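Local structure of beta-N-acetylhexosaminidase (Beutenbergia cavernae, 5BU9) at residues A145-I149 against L189-N195; T196-V202 against A272-V276. The protein probably hydrolyses terminal non-reducing N-acetyl-D-hexosamine residues from N-acetyl-beta-D-hexosaminides, as a member of glycosyl hydrolase family 3. All coordinates share one frame; numbering follows the deposited sequence.

Interaction 1: residues A145-I149 against L189-N195; sequences ANPPI and LGRVTEN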
ATOM      1  N   ALA A 145      18.387  -7.136  13.162  1.00 36.48           N
ATOM      2  CA  ALA A 145      19.035  -5.850  12.962  1.00 42.82           C
ATOM      3  C   ALA A 145      18.279  -4.949  11.975  1.00 35.66           C
ATOM      4  O   ALA A 145      18.649  -3.791  11.800  1.00 42.85           O
ATOM      5  CB  ALA A 145      20.463  -6.065  12.490  1.00 37.90           C
ATOM      6  N   ASN A 146      17.238  -5.497  11.339  1.00 46.70           N
ATOM      7  CA  ASN A 146      16.378  -4.805  10.362  1.00 28.89           C
ATOM      8  C   ASN A 146      15.031  -4.392  10.995  1.00 32.43           C
ATOM      9  O   ASN A 146      14.098  -5.212  11.104  1.00 30.97           O
ATOM     10  CB  ASN A 146      16.137  -5.716   9.144  1.00 29.56           C
ATOM     11  CG  ASN A 146      15.085  -5.165   8.191  1.00 53.83           C
ATOM     12  OD1 ASN A 146      13.982  -5.711   8.070  1.00 33.33           O
ATOM     13  ND2 ASN A 146      15.422  -4.083   7.507  1.00 33.86           N
ATOM     14  N   PRO A 147      14.926  -3.136  11.448  1.00 32.92           N
ATOM     15  CA  PRO A 147      13.782  -2.750  12.289  1.00 31.39           C
ATOM     16  C   PRO A 147      12.378  -2.890  11.645  1.00 39.11           C
ATOM     17  O   PRO A 147      11.477  -3.350  12.341  1.00 38.77           O
ATOM     18  CB  PRO A 147      14.095  -1.266  12.643  1.00 26.37           C
ATOM     19  CG  PRO A 147      15.622  -1.198  12.550  1.00 30.94           C
ATOM     20  CD  PRO A 147      15.910  -2.045  11.318  1.00 34.22           C
ATOM     21  N   PRO A 148      12.184  -2.528  10.361  1.00 34.81           N
ATOM     22  CA  PRO A 148      10.789  -2.678   9.894  1.00 39.28           C
ATOM     23  C   PRO A 148      10.326  -4.112   9.594  1.00 33.35           C
ATOM     24  O   PRO A 148       9.163  -4.466   9.841  1.00 32.10           O
ATOM     25  CB  PRO A 148      10.754  -1.843   8.596  1.00 31.03           C
ATOM     26  CG  PRO A 148      12.148  -1.782   8.122  1.00 26.75           C
ATOM     27  CD  PRO A 148      13.014  -1.797   9.390  1.00 31.00           C
ATOM     28  N   ILE A 149      11.188  -4.937   9.031  1.00 38.03           N
ATOM     29  CA  ILE A 149      10.706  -6.233   8.562  1.00 28.36           C
ATOM     30  C   ILE A 149      11.246  -7.352   9.460  1.00 31.34           C
ATOM     31  O   ILE A 149      10.487  -8.047  10.127  1.00 35.89           O
ATOM     32  CB  ILE A 149      11.092  -6.481   7.089  1.00 34.78           C
ATOM     33  CG1 ILE A 149      10.631  -5.325   6.169  1.00 29.65           C
ATOM     34  CG2 ILE A 149      10.543  -7.863   6.620  1.00 32.22           C
ATOM     35  CD1 ILE A 149       9.150  -4.915   6.357  1.00 30.11           C
ATOM     36  N   LEU A 189      12.667  -3.309   1.790  1.00 32.30           N
ATOM     37  CA  LEU A 189      12.887  -2.664   3.084  1.00 25.99           C
ATOM     38  C   LEU A 189      13.563  -3.611   4.065  1.00 46.84           C
ATOM     39  O   LEU A 189      13.726  -3.280   5.239  1.00 31.87           O
ATOM     40  CB  LEU A 189      11.549  -2.190   3.647  1.00 30.87           C
ATOM     41  CG  LEU A 189      11.415  -0.928   4.480  1.00 44.69           C
ATOM     42  CD1 LEU A 189      12.290   0.198   3.951  1.00 25.37           C
ATOM     43  CD2 LEU A 189       9.950  -0.505   4.474  1.00 27.98           C
ATOM     44  N   GLY A 190      13.958  -4.787   3.586  1.00 28.72           N
ATOM     45  CA  GLY A 190      14.527  -5.787   4.462  1.00 28.85           C
ATOM     46  C   GLY A 190      15.985  -5.590   4.806  1.00 29.14           C
ATOM     47  O   GLY A 190      16.565  -6.428   5.485  1.00 43.71           O
ATOM     48  N   ARG A 191      16.598  -4.499   4.349  1.00 28.43           N
ATOM     49  CA  ARG A 191      18.024  -4.314   4.600  1.00 33.73           C
ATOM     50  C   ARG A 191      18.379  -2.955   5.234  1.00 30.08           C
ATOM     51  O   ARG A 191      19.550  -2.697   5.516  1.00 45.07           O
ATOM     52  CB  ARG A 191      18.806  -4.522   3.300  1.00 29.66           C
ATOM     53  CG  ARG A 191      18.428  -5.849   2.594  1.00 34.41           C
ATOM     54  CD  ARG A 191      19.469  -6.199   1.508  1.00 35.22           C
ATOM     55  NE  ARG A 191      20.749  -6.497   2.139  1.00 54.79           N
ATOM     56  CZ  ARG A 191      21.834  -6.922   1.507  1.00 79.77           C
ATOM     57  NH1 ARG A 191      21.830  -7.104   0.182  1.00 53.24           N
ATOM     58  NH2 ARG A 191      22.932  -7.163   2.221  1.00 38.29           N
ATOM     59  N   VAL A 192      17.392  -2.100   5.501  1.00 45.55           N
ATOM     60  CA  VAL A 192      17.682  -0.872   6.257  1.00 33.93           C
ATOM     61  C   VAL A 192      17.979  -1.237   7.711  1.00 28.74           C
ATOM     62  O   VAL A 192      17.500  -2.253   8.209  1.00 35.97           O
ATOM     63  CB  VAL A 192      16.529   0.139   6.201  1.00 32.58           C
ATOM     64  CG1 VAL A 192      16.392   0.752   4.794  1.00 29.92           C
ATOM     65  CG2 VAL A 192      15.227  -0.530   6.659  1.00 25.87           C
ATOM     66  N   THR A 193      18.767  -0.406   8.382  1.00 33.50           N
ATOM     67  CA  THR A 193      19.085  -0.610   9.784  1.00 36.96           C
ATOM     68  C   THR A 193      18.348   0.387  10.703  1.00 29.50           C
ATOM     69  O   THR A 193      18.566   0.391  11.912  1.00 37.41           O
ATOM     70  CB  THR A 193      20.568  -0.477  10.005  1.00 28.44           C
ATOM     71  OG1 THR A 193      20.997   0.743   9.373  1.00 28.77           O
ATOM     72  CG2 THR A 193      21.325  -1.678   9.395  1.00 29.62           C
ATOM     73  N   GLU A 194      17.498   1.234  10.121  1.00 26.80           N
ATOM     74  CA  GLU A 194      16.625   2.126  10.890  1.00 43.74           C
ATOM     75  C   GLU A 194      15.214   2.060  10.390  1.00 33.12           C
ATOM     76  O   GLU A 194      14.969   1.538   9.313  1.00 33.76           O
ATOM     77  CB  GLU A 194      17.109   3.570  10.827  1.00 40.65           C
ATOM     78  CG  GLU A 194      18.327   3.825  11.740  1.00 45.43           C
ATOM     79  CD  GLU A 194      19.596   3.730  10.947  1.00101.84           C
ATOM     80  OE1 GLU A 194      20.612   3.245  11.509  1.00 99.95           O
ATOM     81  OE2 GLU A 194      19.549   4.122   9.747  1.00 76.40           O
ATOM     82  N   ASN A 195      14.285   2.593  11.175  1.00 41.56           N
ATOM     83  CA  ASN A 195      12.864   2.540  10.837  1.00 33.49           C
ATOM     84  C   ASN A 195      12.349   3.884  10.272  1.00 33.97           C
ATOM     85  O   ASN A 195      12.363   4.903  10.971  1.00 33.58           O
ATOM     86  CB  ASN A 195      12.034   2.158  12.077  1.00 29.26           C
ATOM     87  CG  ASN A 195      10.691   1.564  11.715  1.00 48.47           C
ATOM     88  OD1 ASN A 195      10.082   1.911  10.698  1.00 47.18           O
ATOM     89  ND2 ASN A 195      10.223   0.651  12.548  1.00 62.82           N
TER
HETATM   90  O   HOH W   1      19.997  -2.030  13.155  1.00 43.35           O

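Interaction 2: residues T196-V202 against A272-V276; sequences TDTTAGV and AAEQV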
ATOM      1  N   THR A 196      11.813   3.871   9.055  1.00 30.32           N
ATOM      2  CA  THR A 196      11.327   5.105   8.443  1.00 28.19           C
ATOM      3  C   THR A 196      10.116   5.717   9.166  1.00 36.51           C
ATOM      4  O   THR A 196       9.869   6.899   9.012  1.00 29.85           O
ATOM      5  CB  THR A 196      10.967   4.909   6.967  1.00 30.32           C
ATOM      6  OG1 THR A 196      10.023   3.843   6.840  1.00 28.00           O
ATOM      7  CG2 THR A 196      12.253   4.640   6.103  1.00 25.24           C
ATOM      8  N   ASP A 197       9.389   4.922   9.957  1.00 34.90           N
ATOM      9  CA  ASP A 197       8.289   5.429  10.788  1.00 25.20           C
ATOM     10  C   ASP A 197       8.745   6.473  11.781  1.00 30.73           C
ATOM     11  O   ASP A 197       8.067   7.484  11.985  1.00 35.04           O
ATOM     12  CB  ASP A 197       7.583   4.291  11.590  1.00 28.02           C
ATOM     13  CG  ASP A 197       6.700   3.373  10.714  1.00 41.85           C
ATOM     14  OD1 ASP A 197       6.454   3.720   9.533  1.00 54.83           O
ATOM     15  OD2 ASP A 197       6.222   2.306  11.227  1.00 61.70           O
ATOM     16  N   THR A 198       9.894   6.225  12.403  1.00 27.21           N
ATOM     17  CA  THR A 198      10.337   7.006  13.556  1.00 27.31           C
ATOM     18  C   THR A 198      11.656   7.754  13.367  1.00 33.19           C
ATOM     19  O   THR A 198      12.049   8.531  14.231  1.00 37.86           O
ATOM     20  CB  THR A 198      10.548   6.067  14.786  1.00 37.39           C
ATOM     21  OG1 THR A 198      11.464   5.040  14.395  1.00 38.28           O
ATOM     22  CG2 THR A 198       9.257   5.398  15.207  1.00 33.57           C
ATOM     23  N   THR A 199      12.379   7.455  12.294  1.00 29.98           N
ATOM     24  CA  THR A 199      13.709   8.030  12.057  1.00 31.42           C
ATOM     25  C   THR A 199      13.698   8.696  10.677  1.00 36.38           C
ATOM     26  O   THR A 199      12.995   8.234   9.798  1.00 33.81           O
ATOM     27  CB  THR A 199      14.813   6.914  12.123  1.00 31.70           C
ATOM     28  OG1 THR A 199      14.749   6.265  13.392  1.00 43.42           O
ATOM     29  CG2 THR A 199      16.218   7.495  11.976  1.00 26.90           C
ATOM     30  N   ALA A 200      14.444   9.779  10.472  1.00 29.83           N
ATOM     31  CA  ALA A 200      14.540  10.367   9.128  1.00 30.46           C
ATOM     32  C   ALA A 200      15.967  10.206   8.625  1.00 31.94           C
ATOM     33  O   ALA A 200      16.857   9.849   9.398  1.00 27.28           O
ATOM     34  CB  ALA A 200      14.125  11.843   9.123  1.00 22.13           C
ATOM     35  N   GLY A 201      16.188  10.438   7.338  1.00 27.52           N
ATOM     36  CA  GLY A 201      17.510  10.219   6.770  1.00 23.61           C
ATOM     37  C   GLY A 201      17.860   8.740   6.716  1.00 30.21           C
ATOM     38  O   GLY A 201      19.033   8.369   6.779  1.00 36.32           O
ATOM     39  N   VAL A 202      16.846   7.881   6.636  1.00 27.93           N
ATOM     40  CA  VAL A 202      17.096   6.451   6.515  1.00 22.48           C
ATOM     41  C   VAL A 202      17.615   6.122   5.140  1.00 34.43           C
ATOM     42  O   VAL A 202      16.965   6.380   4.120  1.00 27.74           O
ATOM     43  CB  VAL A 202      15.867   5.621   6.791  1.00 30.23           C
ATOM     44  CG1 VAL A 202      16.215   4.162   6.527  1.00 24.05           C
ATOM     45  CG2 VAL A 202      15.415   5.804   8.207  1.00 28.83           C
ATOM     46  N   ALA A 272       2.502  10.488   8.673  1.00 25.65           N
ATOM     47  CA  ALA A 272       3.201  10.757   9.933  1.00 26.18           C
ATOM     48  C   ALA A 272       4.616  10.149  10.009  1.00 32.34           C
ATOM     49  O   ALA A 272       5.388  10.472  10.920  1.00 31.75           O
ATOM     50  CB  ALA A 272       2.352  10.265  11.115  1.00 27.17           C
ATOM     51  N   ALA A 273       4.948   9.274   9.069  1.00 31.47           N
ATOM     52  CA  ALA A 273       6.277   8.663   8.998  1.00 33.00           C
ATOM     53  C   ALA A 273       7.390   9.722   9.045  1.00 25.10           C
ATOM     54  O   ALA A 273       7.433  10.652   8.197  1.00 27.89           O
ATOM     55  CB  ALA A 273       6.393   7.820   7.728  1.00 24.84           C
ATOM     56  N   GLU A 274       8.275   9.574  10.023  1.00 25.55           N
ATOM     57  CA  GLU A 274       9.280  10.575  10.312  1.00 25.61           C
ATOM     58  C   GLU A 274      10.154  10.829   9.090  1.00 34.00           C
ATOM     59  O   GLU A 274      10.576  11.943   8.872  1.00 25.40           O
ATOM     60  CB  GLU A 274      10.156  10.153  11.492  1.00 31.42           C
ATOM     61  CG  GLU A 274      11.119  11.231  11.977  1.00 29.91           C
ATOM     62  CD  GLU A 274      10.403  12.485  12.528  1.00 42.49           C
ATOM     63  OE1 GLU A 274       9.152  12.458  12.750  1.00 50.94           O
ATOM     64  OE2 GLU A 274      11.102  13.501  12.735  1.00 46.50           O
ATOM     65  N   GLN A 275      10.374   9.794   8.279  1.00 28.59           N
ATOM     66  CA  GLN A 275      11.270   9.875   7.146  1.00 24.14           C
ATOM     67  C   GLN A 275      10.841  10.972   6.152  1.00 32.10           C
ATOM     68  O   GLN A 275      11.684  11.532   5.461  1.00 28.84           O
ATOM     69  CB  GLN A 275      11.333   8.529   6.436  1.00 24.04           C
ATOM     70  CG  GLN A 275      12.050   8.586   5.069  1.00 23.73           C
ATOM     71  CD  GLN A 275      13.560   8.426   5.208  1.00 32.01           C
ATOM     72  OE1 GLN A 275      14.108   8.545   6.323  1.00 28.32           O
ATOM     73  NE2 GLN A 275      14.245   8.128   4.090  1.00 23.84           N
ATOM     74  N   VAL A 276       9.542  11.301   6.091  1.00 23.72           N
ATOM     75  CA  VAL A 276       9.131  12.339   5.131  1.00 27.74           C
ATOM     76  C   VAL A 276       8.540  13.602   5.741  1.00 34.78           C
ATOM     77  O   VAL A 276       7.974  14.421   5.019  1.00 32.16           O
ATOM     78  CB  VAL A 276       8.146  11.761   4.089  1.00 26.85           C
ATOM     79  CG1 VAL A 276       8.848  10.732   3.264  1.00 23.14           C
ATOM     80  CG2 VAL A 276       6.857  11.180   4.755  1.00 23.45           C
TER
HETATM   81  O   HOH W   2      14.485  11.934   5.620  1.00 23.63           O

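Interaction 1: residues A145-I149 against L189-N195
The side chain of Asn146 reaches into the curve of residues 189-195 and joins two of its carbonyls. Its CB lies 3.8 Å from both Gly190 O and Val192 O, and CG then comes up against the Gly190 peptide, 3.3 Å from Gly190 O. With CG anti to the backbone N (chi1 171°), the amide is carried into the bend. At its tip, ND2 donates twice: to Leu189 O at 2.9 Å, nearly within its own amide plane, and to Val192 O, also at 2.9 Å, with that acceptor tilted slightly from the plane. Each bond falls on a lone pair in the carbonyl plane, and both N-H groups of the buried amide are used. On the other branch, OD1 approaches Gly190 CA and accepts from Gly150 N, with a weak bond from Ile149 N besides. The amide thus has its rotation fixed from both ends while tying the two loops together. Val192 O also receives a CA-H contact from Asn146.

The following prolines extend the contact. Pro147 CG lies 3.4 Å from Thr193 O, and its CB meets Asn195 CB. Pro148 crosses Val192 at a slant, its CG 3.6 Å from Val192 CG2 and 3.8 Å from Leu189 CG. Towards the more exposed end, a water bridges Ala145 O and Thr193 O.

Neither segment is regular: 145-149 belongs to the loop between strand 128-129 and helix 160-176, whereas the loop between strands 180-186 and 203-204 contains 189-195. Strands 128-129 and 180-186 are parallel neighbours, so the contact joins the loops that follow two adjacent strands of the family's TIM-barrel domain, with Val192 and Arg191 also touching Asp204 in strand 203-204.

Interaction 2: residues T196-V202 against A272-V276
Gln275 meets Val202 through both ends of its amide: OE1 accepts from Val202 N at 2.8 Å, on a lone pair and close to straight, while NE2 donates to Val202 O at 3.2 Å. The chain bends at chi2 (86°), and the side chains of Gln275 and Val202 cross at about a right angle. Further back along the side chain, Gln275 CB packs 3.7 Å from Thr196 CB. Backbone bonds add to the grip, from Gln275 N to Thr196 O at 3.0 Å and from Glu274 N to Asp197 O at 2.9 Å. The CB of Glu274 presses on the Thr198 carbonyl carbon, although its carboxylate leads away. A water bridges the two segments, accepting from Gly201 N and donating to Gln275 O.

In the TIM barrel of family 3 hydrolases these are loops following strands 180-186 and 264-267, at the barrel end where the active site of this fold lies. A second shell steadies the pair. Gln275 NE2 also donates to Thr232 O, and the backbone of Val202 is bonded to that of Val234, while Asp197 N is held by Asn195 OD1.

How the interactions relate
Both contacts use the single long loop between strands 180-186 and 203-204: interaction 1 fastens its first part to the loop after strand 128-129, and interaction 2 its second part to the loop after strand 264-267. Each is partly buried, though interaction 2 has more exposed residues. In both, a buried side-chain amide binds backbone, but Asn146 spends its N-H groups on two carbonyls beside proline and aliphatic packing, whereas Gln275 pairs with both N and O of one residue and is joined by direct backbone bonds. The two touch where Val192 CG1 packs 3.8 Å from Val202 CG1, and Glu194 CB also lies against Val202.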